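Local coordinates for protein rRNA N-glycosidase (Bougainvillea spectabilis, PDB 3CTK) that acts as a plant ribosome-inactivating protein, a single-chain member of its family in which a mixed beta sheet packs against a group of helices, at residues A[72-77]-A[140-145]; A[82-87]-A[100-105]; A[108-113]-A[151-156]; A[112-117]-A[159-164]. All coordinates share one frame; numbering follows the deposited sequence.

Following the chain, strand 70-78 opens the span that interaction 1 closes at 140-145. Within it, interaction 2 closes a short loop, bringing 100-105 back beside strand 81-88 after helix 92-97. Interactions 3 and 4 start from neighbouring residues, sharing Gly112 and Ser113, and finish on helix 149-168, so both cross interaction 1. Interaction 1 ties strand 70-78 to the turn after helix 132-142, interaction 2 builds the sheet's edge, interaction 3 joins the chain leaving that edge to helix 149-168, and interaction 4 packs helix on helix. Interactions 1 and 2 meet through the Asp76-Arg83 salt bridge, 1 and 3 where Tyr74 packs against Phe156. Leu87 of interaction 2 packs on Phe110, Phe156 and Leu117.

Interaction 1: residues A[72-77]-A[140-145]; sequences VGYQDK and EAIHGK
Asp76 and His143 meet where the turn following helix 132-142 comes up against strand 70-78. Tracing Asp76 outward, CB approaches the imidazole obliquely, 3.8 Å from His143 ND1. With chi1 at 73°, CG then sits between the backbone N and the carbonyl carbon, and OD2 is carried to the turn, where it accepts a weak bond of 3.5 Å from Gly144 N. The angle at the hydrogen is a good 162°, so length is what weakens it. OD2 has its main partner in Arg83 NH2, a salt bridge to the adjacent strand, and OD1 lies beside Arg83 NE. The carboxylate therefore joins a strand charge to a turn amide.

Ile142 to Lys145 form a type II turn, closed by Lys145 N and Ile142 O at 3.2 Å. Gly144 suits its third position, having positive phi, and its CA lies 2.9 Å from Lys77 O in a CA-H...O contact. His143 runs beside Lys77, pointing the same way; its NE2 is 3.7 Å from Lys77 CG, and one ring face lies under Lys77 N, a buried amide with no hydrogen-bond partner in the model. Ile142 CD1 comes obliquely to the Tyr74 ring, 4.0 Å from CZ and also in touch with OH.

Around this patch, Tyr74 continues onto Phe155 and Phe156 of helix 149-168, Ile142 packs on the same helix, and His143 rests on Val60 of strand 59-65.

Interaction 2: residues A[82-87]-A[100-105]; sequences DRAVFL and PGVTNR
Ala84 and Arg105 form a parallel beta bridge, their CA atoms 4.6 Å apart. Within these segments one hydrogen bond serves it, Ala84 N to Asn104 O at 2.8 Å; Ala84 is also bonded to Val106. Just beyond, Arg105 CA gives a CA-H...O contact to Ala84 O. Before the bridge the backbones separate, and a water fills in, donating to Asp82 O and accepting from Asn104 N.

Val102 suits this wider end, being branched at CB: with CG1 anti to its own N (chi1 179°), that methyl lies 3.6 Å from Asp82 O, while CG2 rests 3.9 Å from Asp82 CB. Asn104 and Arg83 lie side by side, with Asn104 ND2 3.7 Å from Arg83 CD. Their polar ends are linked by a water that accepts from Asn104 ND2 and Arg83 NH1, whereas the guanidinium itself is salt-bridged to Asp76.

Arg105 bends back at its third torsion, and NH1 donates to Val102 O over 3.0 Å, meeting a lone pair in the carbonyl plane. Its NH2 comes to the edge of the Phe86 ring, 3.4 Å from CZ, with the two planes 46° apart, while one face of the guanidinium lies against Phe86 CE1 and Ala84 CB. Four carbonyls, of Val102, Thr95, Leu98 and Phe99, hold the guanidinium between helix 92-97 and the loop after it.

The bridge completes a beta-alpha-beta crossover: strand 81-88, helix 92-97, then the parallel edge strand 105-108, with strand 70-78 flanking strand 81-88 on its other side.

Interaction 3: residues A[108-113]-A[151-156]; sequences LTFDGS and EIAKFF
Phe110 reaches Ala153 because its chi1 of 53° puts CG between the backbone N and the carbonyl carbon, turning the ring in to the helix. Leu108, with CG beside its own N and an extended second torsion (chi2 168°), brings CD1 in between Ile152 and Phe156. That methyl lies 3.7 Å from Phe156 CE1, at the edge of the ring, and 3.9 Å from Ile152 CG2. Phe110 CZ sits 3.9 Å from Ala153 CB, which approaches the ring obliquely; the small alanine leaves room for an aromatic so close to the helix backbone. Ile152 CG2 and Phe156 CD1 both lie at the edge of the Phe110 ring, the latter 4.4 Å from CE1.

After this corner a polar turn leads into helix 114-121. Asp111 OD2 takes Ser113 N at 2.9 Å, an Asx turn, and also Ser113 OG at 2.7 Å. The amide arrives from above the carboxylate plane and the hydroxyl on the syn side.

No hydrogen bond crosses between the segments. Cohesion therefore comes from burying apolar groups, with position set by shape, while the loop makes its polar bonds internally, to strand 81-88 and to the start of helix 114-121.

Interaction 4: residues A[112-117]-A[159-164]; sequences GSYQKL and VIQMVS
Tyr114 and Ile160 lie alongside one another, running antiparallel, with the hydroxyl OH 3.4 Å from Ile160 CG2. Ile160 offers two branches to helix 114-121: CG2, anti to its own N, serves the tyrosine, while CD1 meets Leu117 CD1 tip to tip at 3.7 Å. A beta-branched chain with an ethyl arm is well suited to such a double contact. Gln161 adds the methylene CG, 3.7 Å from Tyr114 OH.

Behind the first shell stands the start of helix 114-121. Ser113 is its N-cap, its OG accepting a weak bond of 3.4 Å from Lys116 N, and Leu117 N donates to Ser113 O in the first full turn. These bonds fix the turn from which Tyr114 and Leu117 project. Across from it, this part of helix 149-168 lies inside the ribosome-inactivating protein fold, and a wider pi-type turn interrupts its winding at 160-164.

Farther out, the tyrosine hydroxyl is hydrogen-bonded to Glu165 OE2, one turn along helix 149-168 from Gln161, so its polar end is satisfied although its neighbours here are hydrocarbon. Arg125 makes a cation-pi contact with the same ring. Leu117 also packs on Phe156 and Leu157, and Ile160 touches Val71 of strand 70-78.

Interaction 1: residues A[72-77]-A[140-145]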
# COMPACT_ATOMS: atom_id res chain seq x y z
N VAL A 72 -7.87 -3.98 0.42
CA VAL A 72 -9.27 -4.21 0.09
C VAL A 72 -10.23 -3.90 1.25
O VAL A 72 -11.43 -3.78 1.05
CB VAL A 72 -9.51 -5.67 -0.38
CG1 VAL A 72 -8.75 -5.93 -1.68
CG2 VAL A 72 -9.07 -6.65 0.69
N GLY A 73 -9.68 -3.77 2.45
CA GLY A 73 -10.51 -3.48 3.61
C GLY A 73 -9.75 -3.71 4.90
O GLY A 73 -8.55 -3.97 4.88
N TYR A 74 -10.44 -3.61 6.02
CA TYR A 74 -9.81 -3.83 7.32
C TYR A 74 -10.83 -4.27 8.34
O TYR A 74 -12.03 -4.22 8.11
CB TYR A 74 -9.14 -2.53 7.81
CG TYR A 74 -10.11 -1.39 8.03
CD1 TYR A 74 -10.44 -0.52 6.99
CD2 TYR A 74 -10.72 -1.19 9.28
CE1 TYR A 74 -11.35 0.52 7.18
CE2 TYR A 74 -11.63 -0.15 9.48
CZ TYR A 74 -11.95 0.70 8.43
OH TYR A 74 -12.86 1.71 8.61
N GLN A 75 -10.33 -4.72 9.49
CA GLN A 75 -11.20 -5.14 10.57
C GLN A 75 -10.82 -4.33 11.80
O GLN A 75 -9.65 -4.25 12.17
CB GLN A 75 -11.01 -6.63 10.86
CG GLN A 75 -11.89 -7.16 12.00
CD GLN A 75 -11.57 -8.59 12.36
OE1 GLN A 75 -11.99 -9.53 11.68
NE2 GLN A 75 -10.80 -8.77 13.43
N ASP A 76 -11.81 -3.70 12.41
CA ASP A 76 -11.57 -2.92 13.62
C ASP A 76 -12.58 -3.41 14.65
O ASP A 76 -12.97 -4.58 14.63
CB ASP A 76 -11.70 -1.41 13.34
CG ASP A 76 -13.14 -0.95 13.14
OD1 ASP A 76 -13.97 -1.73 12.62
OD2 ASP A 76 -13.42 0.21 13.48
N LYS A 77 -13.00 -2.53 15.56
CA LYS A 77 -13.98 -2.94 16.56
C LYS A 77 -15.15 -1.98 16.66
O LYS A 77 -15.03 -0.80 16.35
CB LYS A 77 -13.31 -3.05 17.94
CG LYS A 77 -12.00 -3.81 17.94
CD LYS A 77 -12.00 -4.93 18.98
CE LYS A 77 -12.10 -6.29 18.32
NZ LYS A 77 -12.08 -7.40 19.31
N GLU A 140 -7.34 6.43 15.32
CA GLU A 140 -8.09 6.87 16.49
C GLU A 140 -9.41 7.52 16.09
O GLU A 140 -10.39 7.46 16.83
CB GLU A 140 -7.27 7.88 17.29
CG GLU A 140 -6.31 7.26 18.27
CD GLU A 140 -7.01 6.76 19.51
OE1 GLU A 140 -6.33 6.21 20.40
OE2 GLU A 140 -8.25 6.93 19.61
N ALA A 141 -9.43 8.14 14.92
CA ALA A 141 -10.63 8.82 14.45
C ALA A 141 -11.75 7.90 13.96
O ALA A 141 -12.91 8.31 13.93
CB ALA A 141 -10.26 9.81 13.35
N ILE A 142 -11.41 6.67 13.59
CA ILE A 142 -12.40 5.73 13.07
C ILE A 142 -12.62 4.48 13.91
O ILE A 142 -13.68 3.87 13.86
CB ILE A 142 -12.04 5.27 11.65
CG1 ILE A 142 -10.76 4.43 11.69
CG2 ILE A 142 -11.87 6.47 10.73
CD1 ILE A 142 -10.35 3.83 10.35
N HIS A 143 -11.60 4.08 14.66
CA HIS A 143 -11.69 2.87 15.47
C HIS A 143 -12.80 2.92 16.52
O HIS A 143 -12.82 3.81 17.38
CB HIS A 143 -10.35 2.61 16.16
CG HIS A 143 -10.26 1.26 16.80
ND1 HIS A 143 -9.67 0.18 16.18
CD2 HIS A 143 -10.70 0.81 18.00
CE1 HIS A 143 -9.75 -0.87 16.97
NE2 HIS A 143 -10.38 -0.52 18.08
N GLY A 144 -13.73 1.98 16.45
CA GLY A 144 -14.82 1.92 17.41
C GLY A 144 -15.83 3.05 17.31
O GLY A 144 -16.62 3.26 18.23
N LYS A 145 -15.81 3.77 16.20
CA LYS A 145 -16.74 4.88 16.00
C LYS A 145 -17.72 4.62 14.87
O LYS A 145 -17.51 3.71 14.06
CB LYS A 145 -15.94 6.16 15.72
CG LYS A 145 -15.23 6.68 16.96
CD LYS A 145 -14.32 7.84 16.66
CE LYS A 145 -13.91 8.53 17.95
NZ LYS A 145 -13.53 7.54 18.99

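Interaction 2: residues A[82-87]-A[100-105]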
# COMPACT_ATOMS: atom_id res chain seq x y z
N ASP A 82 -15.93 -7.43 16.64
CA ASP A 82 -15.22 -7.15 15.39
C ASP A 82 -16.15 -6.54 14.36
O ASP A 82 -17.36 -6.77 14.38
CB ASP A 82 -14.60 -8.42 14.81
CG ASP A 82 -13.50 -8.99 15.69
OD1 ASP A 82 -12.75 -8.21 16.30
OD2 ASP A 82 -13.39 -10.24 15.75
N ARG A 83 -15.58 -5.76 13.46
CA ARG A 83 -16.33 -5.13 12.39
C ARG A 83 -15.46 -5.16 11.14
O ARG A 83 -14.30 -4.75 11.18
CB ARG A 83 -16.68 -3.67 12.72
CG ARG A 83 -17.27 -2.91 11.53
CD ARG A 83 -17.79 -1.53 11.92
NE ARG A 83 -16.76 -0.70 12.53
CZ ARG A 83 -16.98 0.50 13.05
NH1 ARG A 83 -18.20 1.01 13.04
NH2 ARG A 83 -15.97 1.19 13.59
N ALA A 84 -16.03 -5.66 10.04
CA ALA A 84 -15.31 -5.74 8.78
C ALA A 84 -15.75 -4.58 7.90
O ALA A 84 -16.94 -4.35 7.71
CB ALA A 84 -15.60 -7.06 8.07
N VAL A 85 -14.78 -3.84 7.38
CA VAL A 85 -15.07 -2.70 6.53
C VAL A 85 -14.39 -2.93 5.19
O VAL A 85 -13.17 -3.09 5.12
CB VAL A 85 -14.55 -1.40 7.17
CG1 VAL A 85 -14.87 -0.20 6.28
CG2 VAL A 85 -15.16 -1.23 8.55
N PHE A 86 -15.18 -2.95 4.12
CA PHE A 86 -14.63 -3.17 2.79
C PHE A 86 -14.83 -2.00 1.84
O PHE A 86 -15.84 -1.31 1.90
CB PHE A 86 -15.29 -4.40 2.13
CG PHE A 86 -15.01 -5.70 2.84
CD1 PHE A 86 -15.97 -6.27 3.66
CD2 PHE A 86 -13.80 -6.36 2.65
CE1 PHE A 86 -15.74 -7.50 4.28
CE2 PHE A 86 -13.55 -7.59 3.27
CZ PHE A 86 -14.53 -8.16 4.08
N LEU A 87 -13.86 -1.80 0.97
CA LEU A 87 -13.96 -0.76 -0.04
C LEU A 87 -14.91 -1.33 -1.08
O LEU A 87 -15.11 -2.55 -1.15
CB LEU A 87 -12.59 -0.51 -0.68
CG LEU A 87 -11.60 0.28 0.17
CD1 LEU A 87 -10.17 0.05 -0.32
CD2 LEU A 87 -11.96 1.76 0.11
N PRO A 100 -13.68 -14.19 8.44
CA PRO A 100 -14.77 -15.16 8.56
C PRO A 100 -15.53 -15.09 9.88
O PRO A 100 -14.93 -14.94 10.95
CB PRO A 100 -14.06 -16.50 8.37
CG PRO A 100 -12.69 -16.24 8.94
CD PRO A 100 -12.37 -14.87 8.38
N GLY A 101 -16.85 -15.17 9.80
CA GLY A 101 -17.67 -15.14 10.99
C GLY A 101 -18.06 -13.77 11.50
O GLY A 101 -18.97 -13.66 12.31
N VAL A 102 -17.37 -12.73 11.05
CA VAL A 102 -17.68 -11.36 11.49
C VAL A 102 -18.96 -10.93 10.76
O VAL A 102 -18.97 -10.81 9.54
CB VAL A 102 -16.51 -10.40 11.15
CG1 VAL A 102 -16.86 -8.97 11.58
CG2 VAL A 102 -15.24 -10.88 11.84
N THR A 103 -20.03 -10.69 11.52
CA THR A 103 -21.31 -10.32 10.93
C THR A 103 -21.54 -8.84 10.65
O THR A 103 -22.36 -8.49 9.80
CB THR A 103 -22.48 -10.85 11.79
OG1 THR A 103 -22.41 -10.29 13.10
CG2 THR A 103 -22.42 -12.36 11.87
N ASN A 104 -20.84 -7.97 11.38
CA ASN A 104 -20.97 -6.53 11.14
C ASN A 104 -20.02 -6.27 9.98
O ASN A 104 -18.84 -6.03 10.19
CB ASN A 104 -20.52 -5.72 12.37
CG ASN A 104 -20.71 -4.22 12.19
OD1 ASN A 104 -20.96 -3.75 11.08
ND2 ASN A 104 -20.60 -3.47 13.28
N ARG A 105 -20.55 -6.33 8.76
CA ARG A 105 -19.75 -6.12 7.56
C ARG A 105 -20.26 -4.89 6.82
O ARG A 105 -21.43 -4.79 6.46
CB ARG A 105 -19.82 -7.36 6.67
CG ARG A 105 -19.48 -8.66 7.41
CD ARG A 105 -19.63 -9.90 6.53
NE ARG A 105 -18.51 -10.13 5.62
CZ ARG A 105 -17.32 -10.61 5.98
NH1 ARG A 105 -17.08 -10.91 7.25
NH2 ARG A 105 -16.37 -10.80 5.07
O HOH W 1 -19.55 -8.52 14.16
O HOH W 2 -19.17 -4.92 15.62
O HOH W 3 -20.86 -0.38 12.61

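Interaction 3: residues A[108-113]-A[151-156]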
# COMPACT_ATOMS: atom_id res chain seq x y z
N LEU A 108 -18.38 0.07 1.87
CA LEU A 108 -18.30 1.51 1.67
C LEU A 108 -18.85 1.89 0.30
O LEU A 108 -18.94 1.05 -0.60
CB LEU A 108 -16.85 1.98 1.82
CG LEU A 108 -16.24 1.71 3.21
CD1 LEU A 108 -14.73 1.94 3.18
CD2 LEU A 108 -16.91 2.62 4.24
N THR A 109 -19.21 3.16 0.14
CA THR A 109 -19.77 3.63 -1.13
C THR A 109 -18.70 4.00 -2.15
O THR A 109 -19.02 4.25 -3.32
CB THR A 109 -20.70 4.84 -0.91
OG1 THR A 109 -19.98 5.91 -0.29
CG2 THR A 109 -21.89 4.45 -0.03
N PHE A 110 -17.44 4.05 -1.73
CA PHE A 110 -16.34 4.38 -2.62
C PHE A 110 -15.34 3.23 -2.76
O PHE A 110 -15.22 2.40 -1.86
CB PHE A 110 -15.63 5.66 -2.15
CG PHE A 110 -15.18 5.63 -0.70
CD1 PHE A 110 -13.98 5.03 -0.34
CD2 PHE A 110 -15.96 6.21 0.29
CE1 PHE A 110 -13.55 5.01 0.99
CE2 PHE A 110 -15.54 6.20 1.63
CZ PHE A 110 -14.34 5.60 1.98
N ASP A 111 -14.64 3.18 -3.89
CA ASP A 111 -13.65 2.14 -4.10
C ASP A 111 -12.26 2.62 -3.68
O ASP A 111 -12.10 3.75 -3.21
CB ASP A 111 -13.66 1.67 -5.57
CG ASP A 111 -13.16 2.72 -6.54
OD1 ASP A 111 -13.54 2.65 -7.73
OD2 ASP A 111 -12.38 3.61 -6.14
N GLY A 112 -11.25 1.77 -3.87
CA GLY A 112 -9.90 2.12 -3.46
C GLY A 112 -9.02 2.91 -4.40
O GLY A 112 -7.83 3.09 -4.11
N SER A 113 -9.55 3.39 -5.51
CA SER A 113 -8.74 4.17 -6.44
C SER A 113 -8.43 5.51 -5.77
O SER A 113 -9.21 5.99 -4.95
CB SER A 113 -9.49 4.41 -7.75
OG SER A 113 -10.69 5.14 -7.55
N GLU A 151 -13.66 10.30 7.11
CA GLU A 151 -12.55 9.93 7.99
C GLU A 151 -11.91 8.61 7.57
O GLU A 151 -10.69 8.45 7.65
CB GLU A 151 -13.04 9.84 9.43
CG GLU A 151 -13.42 11.18 10.02
CD GLU A 151 -12.28 12.17 9.98
OE1 GLU A 151 -11.23 11.89 10.60
OE2 GLU A 151 -12.42 13.22 9.31
N ILE A 152 -12.73 7.66 7.12
CA ILE A 152 -12.23 6.37 6.69
C ILE A 152 -11.40 6.51 5.41
O ILE A 152 -10.39 5.83 5.24
CB ILE A 152 -13.38 5.37 6.49
CG1 ILE A 152 -14.03 5.06 7.84
CG2 ILE A 152 -12.87 4.08 5.85
CD1 ILE A 152 -15.32 4.26 7.76
N ALA A 153 -11.83 7.41 4.52
CA ALA A 153 -11.08 7.61 3.28
C ALA A 153 -9.69 8.17 3.62
O ALA A 153 -8.71 7.81 2.97
CB ALA A 153 -11.83 8.58 2.36
N LYS A 154 -9.62 9.03 4.63
CA LYS A 154 -8.33 9.60 5.03
C LYS A 154 -7.41 8.50 5.54
O LYS A 154 -6.22 8.47 5.24
CB LYS A 154 -8.53 10.66 6.11
CG LYS A 154 -9.19 11.94 5.60
CD LYS A 154 -9.44 12.95 6.71
CE LYS A 154 -8.14 13.48 7.30
NZ LYS A 154 -7.33 12.42 7.98
N PHE A 155 -7.97 7.58 6.33
CA PHE A 155 -7.19 6.46 6.85
C PHE A 155 -6.62 5.64 5.69
O PHE A 155 -5.43 5.32 5.67
CB PHE A 155 -8.07 5.57 7.73
CG PHE A 155 -7.48 4.21 7.99
CD1 PHE A 155 -6.33 4.07 8.77
CD2 PHE A 155 -8.05 3.07 7.43
CE1 PHE A 155 -5.76 2.82 8.98
CE2 PHE A 155 -7.48 1.81 7.63
CZ PHE A 155 -6.33 1.69 8.40
N PHE A 156 -7.47 5.30 4.72
CA PHE A 156 -7.01 4.52 3.58
C PHE A 156 -5.89 5.22 2.83
O PHE A 156 -4.89 4.60 2.47
CB PHE A 156 -8.17 4.20 2.63
CG PHE A 156 -9.00 3.01 3.05
CD1 PHE A 156 -10.35 3.15 3.32
CD2 PHE A 156 -8.41 1.75 3.16
CE1 PHE A 156 -11.12 2.05 3.71
CE2 PHE A 156 -9.17 0.64 3.54
CZ PHE A 156 -10.52 0.79 3.82

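Interaction 4: residues A[112-117]-A[159-164]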
# COMPACT_ATOMS: atom_id res chain seq x y z
N GLY A 112 -11.25 1.77 -3.87
CA GLY A 112 -9.90 2.12 -3.46
C GLY A 112 -9.02 2.91 -4.40
O GLY A 112 -7.83 3.09 -4.11
N SER A 113 -9.55 3.39 -5.51
CA SER A 113 -8.74 4.17 -6.44
C SER A 113 -8.43 5.51 -5.77
O SER A 113 -9.21 5.99 -4.95
CB SER A 113 -9.49 4.41 -7.75
OG SER A 113 -10.69 5.14 -7.55
N TYR A 114 -7.30 6.11 -6.10
CA TYR A 114 -6.97 7.38 -5.47
C TYR A 114 -7.99 8.47 -5.77
O TYR A 114 -8.26 9.32 -4.92
CB TYR A 114 -5.57 7.85 -5.88
CG TYR A 114 -4.46 7.14 -5.15
CD1 TYR A 114 -4.45 7.06 -3.75
CD2 TYR A 114 -3.40 6.55 -5.85
CE1 TYR A 114 -3.42 6.42 -3.08
CE2 TYR A 114 -2.36 5.91 -5.17
CZ TYR A 114 -2.38 5.85 -3.79
OH TYR A 114 -1.36 5.21 -3.12
N GLN A 115 -8.58 8.45 -6.96
CA GLN A 115 -9.55 9.47 -7.32
C GLN A 115 -10.78 9.42 -6.44
O GLN A 115 -11.26 10.45 -5.97
CB GLN A 115 -9.95 9.35 -8.78
CG GLN A 115 -10.86 10.48 -9.27
CD GLN A 115 -10.28 11.86 -8.99
OE1 GLN A 115 -10.49 12.43 -7.92
NE2 GLN A 115 -9.53 12.40 -9.95
N LYS A 116 -11.30 8.22 -6.21
CA LYS A 116 -12.49 8.08 -5.38
C LYS A 116 -12.18 8.35 -3.91
O LYS A 116 -13.00 8.91 -3.19
CB LYS A 116 -13.09 6.68 -5.54
CG LYS A 116 -13.53 6.36 -6.97
CD LYS A 116 -14.57 7.35 -7.46
CE LYS A 116 -14.97 7.04 -8.90
NZ LYS A 116 -15.97 8.01 -9.42
N LEU A 117 -10.99 7.94 -3.47
CA LEU A 117 -10.59 8.16 -2.08
C LEU A 117 -10.41 9.64 -1.76
O LEU A 117 -10.86 10.11 -0.71
CB LEU A 117 -9.29 7.42 -1.76
CG LEU A 117 -9.37 5.89 -1.62
CD1 LEU A 117 -7.97 5.32 -1.45
CD2 LEU A 117 -10.25 5.53 -0.42
N VAL A 159 -2.65 4.87 5.06
CA VAL A 159 -2.14 3.50 5.16
C VAL A 159 -1.71 2.90 3.81
O VAL A 159 -0.72 2.16 3.75
CB VAL A 159 -3.16 2.57 5.86
CG1 VAL A 159 -4.21 2.09 4.87
CG2 VAL A 159 -2.42 1.39 6.49
N ILE A 160 -2.43 3.21 2.74
CA ILE A 160 -2.07 2.68 1.43
C ILE A 160 -0.68 3.16 1.01
O ILE A 160 0.12 2.39 0.49
CB ILE A 160 -3.11 3.08 0.35
CG1 ILE A 160 -4.41 2.30 0.56
CG2 ILE A 160 -2.54 2.82 -1.04
CD1 ILE A 160 -5.56 2.75 -0.32
N GLN A 161 -0.40 4.43 1.25
CA GLN A 161 0.90 4.97 0.87
C GLN A 161 2.04 4.51 1.79
O GLN A 161 3.14 4.21 1.32
CB GLN A 161 0.84 6.50 0.83
CG GLN A 161 -0.23 7.05 -0.10
CD GLN A 161 -0.15 8.56 -0.21
OE1 GLN A 161 0.73 9.09 -0.88
NE2 GLN A 161 -1.07 9.25 0.46
N MET A 162 1.78 4.45 3.09
CA MET A 162 2.81 4.03 4.04
C MET A 162 3.08 2.53 4.04
O MET A 162 4.15 2.09 4.48
CB MET A 162 2.44 4.47 5.46
CG MET A 162 2.48 5.97 5.67
SD MET A 162 2.14 6.45 7.38
CE MET A 162 3.65 5.86 8.21
N VAL A 163 2.13 1.73 3.56
CA VAL A 163 2.32 0.29 3.54
C VAL A 163 2.45 -0.30 2.13
O VAL A 163 3.50 -0.81 1.77
CB VAL A 163 1.18 -0.44 4.29
CG1 VAL A 163 1.43 -1.94 4.28
CG2 VAL A 163 1.09 0.07 5.73
N SER A 164 1.37 -0.24 1.35
CA SER A 164 1.39 -0.79 -0.00
C SER A 164 2.41 -0.14 -0.93
O SER A 164 3.22 -0.83 -1.55
CB SER A 164 0.01 -0.67 -0.65
OG SER A 164 -0.94 -1.45 0.05